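Local coordinates for Polyphosphate:AMP phosphotransferase (Meiothermus ruber H328, PDB 5O6M), which transfers phosphate from inorganic polyphosphate to nucleotides, converting AMP to ADP and ADP to ATP, at residues S123-N135 with D199-A213. The protein carries 1 engineered substitution. Sequence-based numbering, arbitrary orientation.
With ATP (adenosine-5'-triphosphate), chain X; PO4 (phosphate ion), chain Z.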
loop_
_atom_site.group_PDB
_atom_site.type_symbol
_atom_site.label_atom_id
_atom_site.label_comp_id
_atom_site.label_asym_id
_atom_site.label_seq_id
_atom_site.Cartn_x
_atom_site.Cartn_y
_atom_site.Cartn_z
ATOM N N SER D 123 9.677 -10.045 -12.505
ATOM C CA SER D 123 8.809 -8.951 -12.912
ATOM C C SER D 123 7.481 -9.505 -13.408
ATOM O O SER D 123 7.155 -10.680 -13.204
ATOM C CB SER D 123 9.478 -8.106 -14.000
ATOM O OG SER D 123 9.596 -8.861 -15.191
ATOM N N HIS D 124 6.714 -8.630 -14.064
ATOM C CA HIS D 124 5.486 -9.016 -14.743
ATOM C C HIS D 124 5.718 -10.077 -15.810
ATOM O O HIS D 124 4.759 -10.736 -16.228
ATOM C CB HIS D 124 4.843 -7.777 -15.374
ATOM C CG HIS D 124 5.815 -6.881 -16.080
ATOM N ND1 HIS D 124 6.885 -6.292 -15.441
ATOM C CD2 HIS D 124 5.862 -6.447 -17.362
ATOM C CE1 HIS D 124 7.566 -5.557 -16.304
ATOM N NE2 HIS D 124 6.963 -5.631 -17.477
ATOM N N TYR D 125 6.959 -10.253 -16.268
ATOM C CA TYR D 125 7.218 -11.247 -17.301
ATOM C C TYR D 125 7.013 -12.667 -16.790
ATOM O O TYR D 125 6.726 -13.562 -17.591
ATOM C CB TYR D 125 8.632 -11.064 -17.866
ATOM C CG TYR D 125 8.712 -9.848 -18.761
ATOM C CD1 TYR D 125 8.296 -9.911 -20.082
ATOM C CD2 TYR D 125 9.176 -8.634 -18.278
ATOM C CE1 TYR D 125 8.345 -8.799 -20.904
ATOM C CE2 TYR D 125 9.230 -7.514 -19.093
ATOM C CZ TYR D 125 8.811 -7.605 -20.406
ATOM O OH TYR D 125 8.860 -6.500 -21.228
ATOM N N GLU D 126 7.111 -12.886 -15.477
ATOM C CA GLU D 126 6.797 -14.198 -14.922
ATOM C C GLU D 126 5.385 -14.648 -15.275
ATOM O O GLU D 126 5.114 -15.854 -15.273
ATOM C CB GLU D 126 6.982 -14.190 -13.403
ATOM C CG GLU D 126 8.419 -13.975 -12.952
ATOM C CD GLU D 126 9.306 -15.181 -13.225
ATOM O OE1 GLU D 126 8.776 -16.313 -13.265
ATOM O OE2 GLU D 126 10.531 -15.000 -13.394
ATOM N N ASP D 127 4.476 -13.717 -15.565
ATOM C CA ASP D 127 3.107 -14.077 -15.912
ATOM C C ASP D 127 2.949 -14.503 -17.367
ATOM O O ASP D 127 1.822 -14.785 -17.792
ATOM C CB ASP D 127 2.161 -12.917 -15.589
ATOM C CG ASP D 127 1.960 -12.731 -14.095
ATOM O OD1 ASP D 127 1.329 -13.608 -13.466
ATOM O OD2 ASP D 127 2.432 -11.715 -13.542
ATOM N N VAL D 128 4.037 -14.553 -18.137
ATOM C CA VAL D 128 4.037 -15.216 -19.437
ATOM C C VAL D 128 5.236 -16.155 -19.496
ATOM O O VAL D 128 5.656 -16.580 -20.579
ATOM C CB VAL D 128 4.072 -14.209 -20.598
ATOM C CG1 VAL D 128 2.799 -13.371 -20.614
ATOM C CG2 VAL D 128 5.324 -13.348 -20.525
ATOM N N LEU D 129 5.793 -16.486 -18.333
ATOM C CA LEU D 129 6.914 -17.418 -18.260
ATOM C C LEU D 129 6.508 -18.655 -17.470
ATOM O O LEU D 129 5.967 -19.608 -18.040
ATOM C CB LEU D 129 8.138 -16.750 -17.627
ATOM C CG LEU D 129 8.791 -15.625 -18.433
ATOM C CD1 LEU D 129 9.813 -14.889 -17.585
ATOM C CD2 LEU D 129 9.446 -16.186 -19.691
ATOM N N VAL D 130 6.757 -18.652 -16.160
ATOM C CA VAL D 130 6.319 -19.772 -15.332
ATOM C C VAL D 130 4.817 -19.992 -15.489
ATOM O O VAL D 130 4.336 -21.129 -15.455
ATOM C CB VAL D 130 6.719 -19.552 -13.861
ATOM C CG1 VAL D 130 6.068 -18.290 -13.307
ATOM C CG2 VAL D 130 6.338 -20.765 -13.026
ATOM N N VAL D 131 4.054 -18.907 -15.656
ATOM C CA VAL D 131 2.612 -19.038 -15.851
ATOM C C VAL D 131 2.319 -19.789 -17.144
ATOM O O VAL D 131 1.391 -20.603 -17.212
ATOM C CB VAL D 131 1.943 -17.651 -15.835
ATOM C CG1 VAL D 131 0.529 -17.731 -16.412
ATOM C CG2 VAL D 131 1.918 -17.089 -14.425
ATOM N N ARG D 132 3.100 -19.521 -18.193
ATOM C CA ARG D 132 2.931 -20.227 -19.459
ATOM C C ARG D 132 3.492 -21.645 -19.395
ATOM O O ARG D 132 2.827 -22.602 -19.806
ATOM C CB ARG D 132 3.593 -19.434 -20.585
ATOM C CG ARG D 132 4.102 -20.283 -21.742
ATOM C CD ARG D 132 4.512 -19.405 -22.911
ATOM N NE ARG D 132 5.318 -20.125 -23.894
ATOM C CZ ARG D 132 5.433 -19.770 -25.170
ATOM N NH1 ARG D 132 4.778 -18.712 -25.629
ATOM N NH2 ARG D 132 6.197 -20.478 -25.991
ATOM N N VAL D 133 4.713 -21.798 -18.880
ATOM C CA VAL D 133 5.375 -23.101 -18.905
ATOM C C VAL D 133 4.565 -24.133 -18.132
ATOM O O VAL D 133 4.452 -25.292 -18.547
ATOM C CB VAL D 133 6.810 -22.985 -18.357
ATOM C CG1 VAL D 133 7.358 -24.362 -18.018
ATOM C CG2 VAL D 133 7.705 -22.281 -19.367
ATOM N N LYS D 134 3.996 -23.735 -16.998
ATOM C CA LYS D 134 3.217 -24.631 -16.155
ATOM C C LYS D 134 1.719 -24.458 -16.350
ATOM O O LYS D 134 0.935 -24.966 -15.540
ATOM C CB LYS D 134 3.590 -24.435 -14.685
ATOM C CG LYS D 134 5.039 -24.760 -14.386
ATOM C CD LYS D 134 5.355 -24.617 -12.905
ATOM C CE LYS D 134 6.825 -24.913 -12.630
ATOM N NZ LYS D 134 7.229 -24.545 -11.245
ATOM N N ASN D 135 1.303 -23.737 -17.388
ATOM C CA ASN D 135 -0.112 -23.536 -17.692
ATOM C C ASN D 135 -0.895 -23.147 -16.440
ATOM O O ASN D 135 -1.908 -23.759 -16.092
ATOM C CB ASN D 135 -0.714 -24.782 -18.343
ATOM C CG ASN D 135 0.013 -25.188 -19.609
ATOM O OD1 ASN D 135 0.666 -26.233 -19.656
ATOM N ND2 ASN D 135 -0.091 -24.359 -20.643
ATOM N N ASP D 199 11.960 -27.106 -12.394
ATOM C CA ASP D 199 12.112 -26.076 -13.415
ATOM C C ASP D 199 13.271 -26.393 -14.352
ATOM O O ASP D 199 13.201 -26.086 -15.547
ATOM C CB ASP D 199 12.310 -24.706 -12.763
ATOM C CG ASP D 199 11.032 -24.161 -12.145
ATOM O OD1 ASP D 199 9.932 -24.518 -12.622
ATOM O OD2 ASP D 199 11.128 -23.376 -11.179
ATOM N N ARG D 200 14.335 -27.010 -13.833
ATOM C CA ARG D 200 15.452 -27.393 -14.690
ATOM C C ARG D 200 15.037 -28.477 -15.673
ATOM O O ARG D 200 15.435 -28.454 -16.843
ATOM C CB ARG D 200 16.630 -27.880 -13.851
ATOM C CG ARG D 200 17.658 -28.591 -14.694
ATOM C CD ARG D 200 18.990 -28.738 -14.011
ATOM N NE ARG D 200 19.895 -29.490 -14.869
ATOM C CZ ARG D 200 20.636 -28.940 -15.823
ATOM N NH1 ARG D 200 20.580 -27.632 -16.027
ATOM N NH2 ARG D 200 21.429 -29.693 -16.571
ATOM N N ARG D 201 14.247 -29.441 -15.205
ATOM C CA ARG D 201 13.735 -30.487 -16.080
ATOM C C ARG D 201 12.924 -29.907 -17.235
ATOM O O ARG D 201 12.830 -30.530 -18.300
ATOM C CB ARG D 201 12.917 -31.468 -15.240
ATOM C CG ARG D 201 12.193 -32.552 -15.994
ATOM C CD ARG D 201 11.315 -33.318 -15.022
ATOM N NE ARG D 201 10.225 -32.489 -14.515
ATOM C CZ ARG D 201 9.110 -32.215 -15.184
ATOM N NH1 ARG D 201 8.919 -32.713 -16.397
ATOM N NH2 ARG D 201 8.182 -31.444 -14.633
ATOM N N LEU D 202 12.335 -28.723 -17.046
ATOM C CA LEU D 202 11.587 -28.010 -18.075
ATOM C C LEU D 202 12.436 -26.980 -18.825
ATOM O O LEU D 202 11.880 -26.035 -19.393
ATOM C CB LEU D 202 10.367 -27.319 -17.460
ATOM C CG LEU D 202 9.237 -28.176 -16.894
ATOM C CD1 LEU D 202 8.382 -27.355 -15.948
ATOM C CD2 LEU D 202 8.384 -28.737 -18.020
ATOM N N TRP D 203 13.761 -27.134 -18.825
ATOM C CA TRP D 203 14.645 -26.110 -19.381
ATOM C C TRP D 203 14.183 -25.625 -20.753
ATOM O O TRP D 203 14.127 -24.416 -21.011
ATOM C CB TRP D 203 16.072 -26.651 -19.471
ATOM C CG TRP D 203 17.020 -25.737 -20.190
ATOM C CD1 TRP D 203 17.215 -25.658 -21.538
ATOM C CD2 TRP D 203 17.935 -24.803 -19.598
ATOM N NE1 TRP D 203 18.171 -24.715 -21.824
ATOM C CE2 TRP D 203 18.633 -24.178 -20.652
ATOM C CE3 TRP D 203 18.223 -24.427 -18.282
ATOM C CZ2 TRP D 203 19.601 -23.200 -20.430
ATOM C CZ3 TRP D 203 19.187 -23.458 -18.065
ATOM C CH2 TRP D 203 19.863 -22.855 -19.133
ATOM N N ASP D 204 13.841 -26.553 -21.651
ATOM C CA ASP D 204 13.545 -26.157 -23.027
ATOM C C ASP D 204 12.237 -25.382 -23.124
ATOM O O ASP D 204 12.143 -24.407 -23.881
ATOM C CB ASP D 204 13.522 -27.383 -23.939
ATOM C CG ASP D 204 14.887 -28.032 -24.071
ATOM O OD1 ASP D 204 15.872 -27.294 -24.288
ATOM O OD2 ASP D 204 14.976 -29.273 -23.961
ATOM N N ARG D 205 11.211 -25.795 -22.377
ATOM C CA ARG D 205 9.965 -25.041 -22.407
ATOM C C ARG D 205 10.152 -23.632 -21.856
ATOM O O ARG D 205 9.516 -22.688 -22.341
ATOM C CB ARG D 205 8.873 -25.786 -21.640
ATOM C CG ARG D 205 8.343 -27.018 -22.364
ATOM C CD ARG D 205 6.961 -27.398 -21.851
ATOM N NE ARG D 205 6.923 -28.751 -21.301
ATOM C CZ ARG D 205 6.451 -29.812 -21.949
ATOM N NH1 ARG D 205 6.456 -31.004 -21.365
ATOM N NH2 ARG D 205 5.971 -29.684 -23.179
ATOM N N TYR D 206 11.026 -23.465 -20.857
ATOM C CA TYR D 206 11.340 -22.124 -20.365
ATOM C C TYR D 206 12.086 -21.302 -21.409
ATOM O O TYR D 206 11.786 -20.119 -21.601
ATOM C CB TYR D 206 12.150 -22.203 -19.069
ATOM C CG TYR D 206 11.311 -22.226 -17.809
ATOM C CD1 TYR D 206 11.181 -23.380 -17.052
ATOM C CD2 TYR D 206 10.644 -21.086 -17.382
ATOM C CE1 TYR D 206 10.411 -23.396 -15.898
ATOM C CE2 TYR D 206 9.873 -21.090 -16.234
ATOM C CZ TYR D 206 9.759 -22.248 -15.496
ATOM O OH TYR D 206 8.990 -22.254 -14.352
ATOM N N GLN D 207 13.072 -21.901 -22.082
ATOM C CA GLN D 207 13.796 -21.173 -23.119
ATOM C C GLN D 207 12.853 -20.694 -24.216
ATOM O O GLN D 207 12.999 -19.580 -24.731
ATOM C CB GLN D 207 14.906 -22.046 -23.706
ATOM C CG GLN D 207 15.965 -22.453 -22.696
ATOM C CD GLN D 207 16.938 -21.334 -22.392
ATOM O OE1 GLN D 207 17.705 -20.911 -23.258
ATOM N NE2 GLN D 207 16.911 -20.844 -21.161
ATOM N N GLU D 208 11.886 -21.529 -24.595
ATOM C CA GLU D 208 10.910 -21.124 -25.601
ATOM C C GLU D 208 10.076 -19.947 -25.113
ATOM O O GLU D 208 9.818 -19.002 -25.869
ATOM C CB GLU D 208 10.019 -22.311 -25.964
ATOM C CG GLU D 208 10.759 -23.428 -26.677
ATOM C CD GLU D 208 9.963 -24.714 -26.750
ATOM O OE1 GLU D 208 8.818 -24.739 -26.250
ATOM O OE2 GLU D 208 10.486 -25.705 -27.303
ATOM N N ALA D 209 9.642 -19.988 -23.851
ATOM C CA ALA D 209 8.854 -18.886 -23.310
ATOM C C ALA D 209 9.658 -17.591 -23.304
ATOM O O ALA D 209 9.124 -16.520 -23.618
ATOM C CB ALA D 209 8.368 -19.228 -21.901
ATOM N N TYR D 210 10.943 -17.668 -22.951
ATOM C CA TYR D 210 11.764 -16.462 -22.951
ATOM C C TYR D 210 11.906 -15.890 -24.356
ATOM O O TYR D 210 11.806 -14.673 -24.549
ATOM C CB TYR D 210 13.132 -16.746 -22.334
ATOM C CG TYR D 210 13.192 -16.463 -20.850
ATOM C CD1 TYR D 210 13.110 -15.161 -20.370
ATOM C CD2 TYR D 210 13.342 -17.492 -19.927
ATOM C CE1 TYR D 210 13.168 -14.890 -19.013
ATOM C CE2 TYR D 210 13.403 -17.231 -18.566
ATOM C CZ TYR D 210 13.315 -15.927 -18.116
ATOM O OH TYR D 210 13.375 -15.660 -16.767
ATOM N N GLU D 211 12.136 -16.746 -25.352
ATOM C CA GLU D 211 12.232 -16.249 -26.721
ATOM C C GLU D 211 10.918 -15.612 -27.160
ATOM O O GLU D 211 10.913 -14.556 -27.802
ATOM C CB GLU D 211 12.642 -17.372 -27.672
ATOM C CG GLU D 211 12.803 -16.906 -29.115
ATOM C CD GLU D 211 13.332 -17.989 -30.036
ATOM O OE1 GLU D 211 12.517 -18.679 -30.683
ATOM O OE2 GLU D 211 14.571 -18.147 -30.106
ATOM N N ALA D 212 9.793 -16.249 -26.832
ATOM C CA ALA D 212 8.495 -15.678 -27.176
ATOM C C ALA D 212 8.290 -14.343 -26.472
ATOM O O ALA D 212 7.897 -13.349 -27.095
ATOM C CB ALA D 212 7.379 -16.659 -26.816
ATOM N N ALA D 213 8.542 -14.306 -25.162
ATOM C CA ALA D 213 8.377 -13.068 -24.406
ATOM C C ALA D 213 9.280 -11.968 -24.948
ATOM O O ALA D 213 8.839 -10.833 -25.161
ATOM C CB ALA D 213 8.660 -13.318 -22.925
HETATM P PG ATP X . 14.716 -16.374 -6.582
HETATM O O1G ATP X . 14.188 -15.141 -7.264
HETATM O O2G ATP X . 14.868 -17.557 -7.535
HETATM O O3G ATP X . 16.059 -16.134 -5.876
HETATM P PB ATP X . 13.647 -16.794 -3.888
HETATM O O1B ATP X . 13.755 -18.135 -3.273
HETATM O O2B ATP X . 14.697 -15.767 -3.460
HETATM O O3B ATP X . 13.680 -16.867 -5.478
HETATM P PA ATP X . 11.033 -15.516 -4.456
HETATM O O1A ATP X . 11.370 -14.128 -4.833
HETATM O O2A ATP X . 9.792 -15.637 -3.575
HETATM O O3A ATP X . 12.220 -16.152 -3.604
HETATM O "O5'" ATP X . 10.691 -16.410 -5.791
HETATM C "C5'" ATP X . 9.958 -17.646 -5.661
HETATM C "C4'" ATP X . 9.309 -18.074 -6.957
HETATM O "O4'" ATP X . 8.228 -17.188 -7.322
HETATM C "C3'" ATP X . 10.219 -18.169 -8.192
HETATM O "O3'" ATP X . 10.396 -19.535 -8.547
HETATM C "C2'" ATP X . 9.432 -17.421 -9.285
HETATM O "O2'" ATP X . 9.435 -18.092 -10.540
HETATM C "C1'" ATP X . 8.028 -17.433 -8.695
HETATM N N9 ATP X . 7.109 -16.447 -9.256
HETATM C C8 ATP X . 7.333 -15.115 -9.479
HETATM N N7 ATP X . 6.353 -14.505 -10.104
HETATM C C5 ATP X . 5.416 -15.507 -10.300
HETATM C C6 ATP X . 4.151 -15.517 -10.923
HETATM N N6 ATP X . 3.613 -14.458 -11.533
HETATM N N1 ATP X . 3.468 -16.683 -10.935
HETATM C C2 ATP X . 4.024 -17.761 -10.376
HETATM N N3 ATP X . 5.212 -17.876 -9.778
HETATM C C4 ATP X . 5.862 -16.707 -9.773
HETATM P P PO4 Z . 5.604 -19.109 -29.640
HETATM O O1 PO4 Z . 7.036 -18.630 -29.583
HETATM O O2 PO4 Z . 5.494 -20.470 -28.993
HETATM O O3 PO4 Z . 5.175 -19.205 -31.084
HETATM O O4 PO4 Z . 4.706 -18.136 -28.911
HETATM O O HOH W 1 6.584 -16.358 -22.860
#
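L129 and V133, one helical turn apart, each set a methyl group over the face of a tyrosine from helix 203-217, a clear example of CH-pi contacts. L129 CD2 stands 3.8 Å from the centroid of the Y210 ring, only 9° off its normal. V133 lies across Y206, its CG2 nearer the rim and 3.7 Å from Y206 CD2; CG1, anti to the backbone N (chi1 164°), reaches L202 CD1. A209 CB packs against both L129 CD2 and V133 CG2. Farther out, one water bridges V128 O and A209 O. R132 stretches over A209, its guanidinium face above A209 CA, and its edge meets a phosphate ion, probably from the crystallisation liquor, through NH2, 3.1 Å from O2. Toward helix 195-201, Y206 OH donates to D199 OD1 from above the carboxylate plane, and K134 NZ forms a salt bridge with D199 OD1 at 3.0 Å, its hydrogen bond weak. A leucine in place of Y206 would probably leave D199 without its hydroxyl donor and V133 without its aromatic face. The contact ties helix 203-217 to helix 130-133, whose V130 and V131 line the ATP adenine, beside the parallel sheet of the P-loop-type PPK2 fold, where Q63 of strand 57-64 hydrogen-bonds both Y210 and E126.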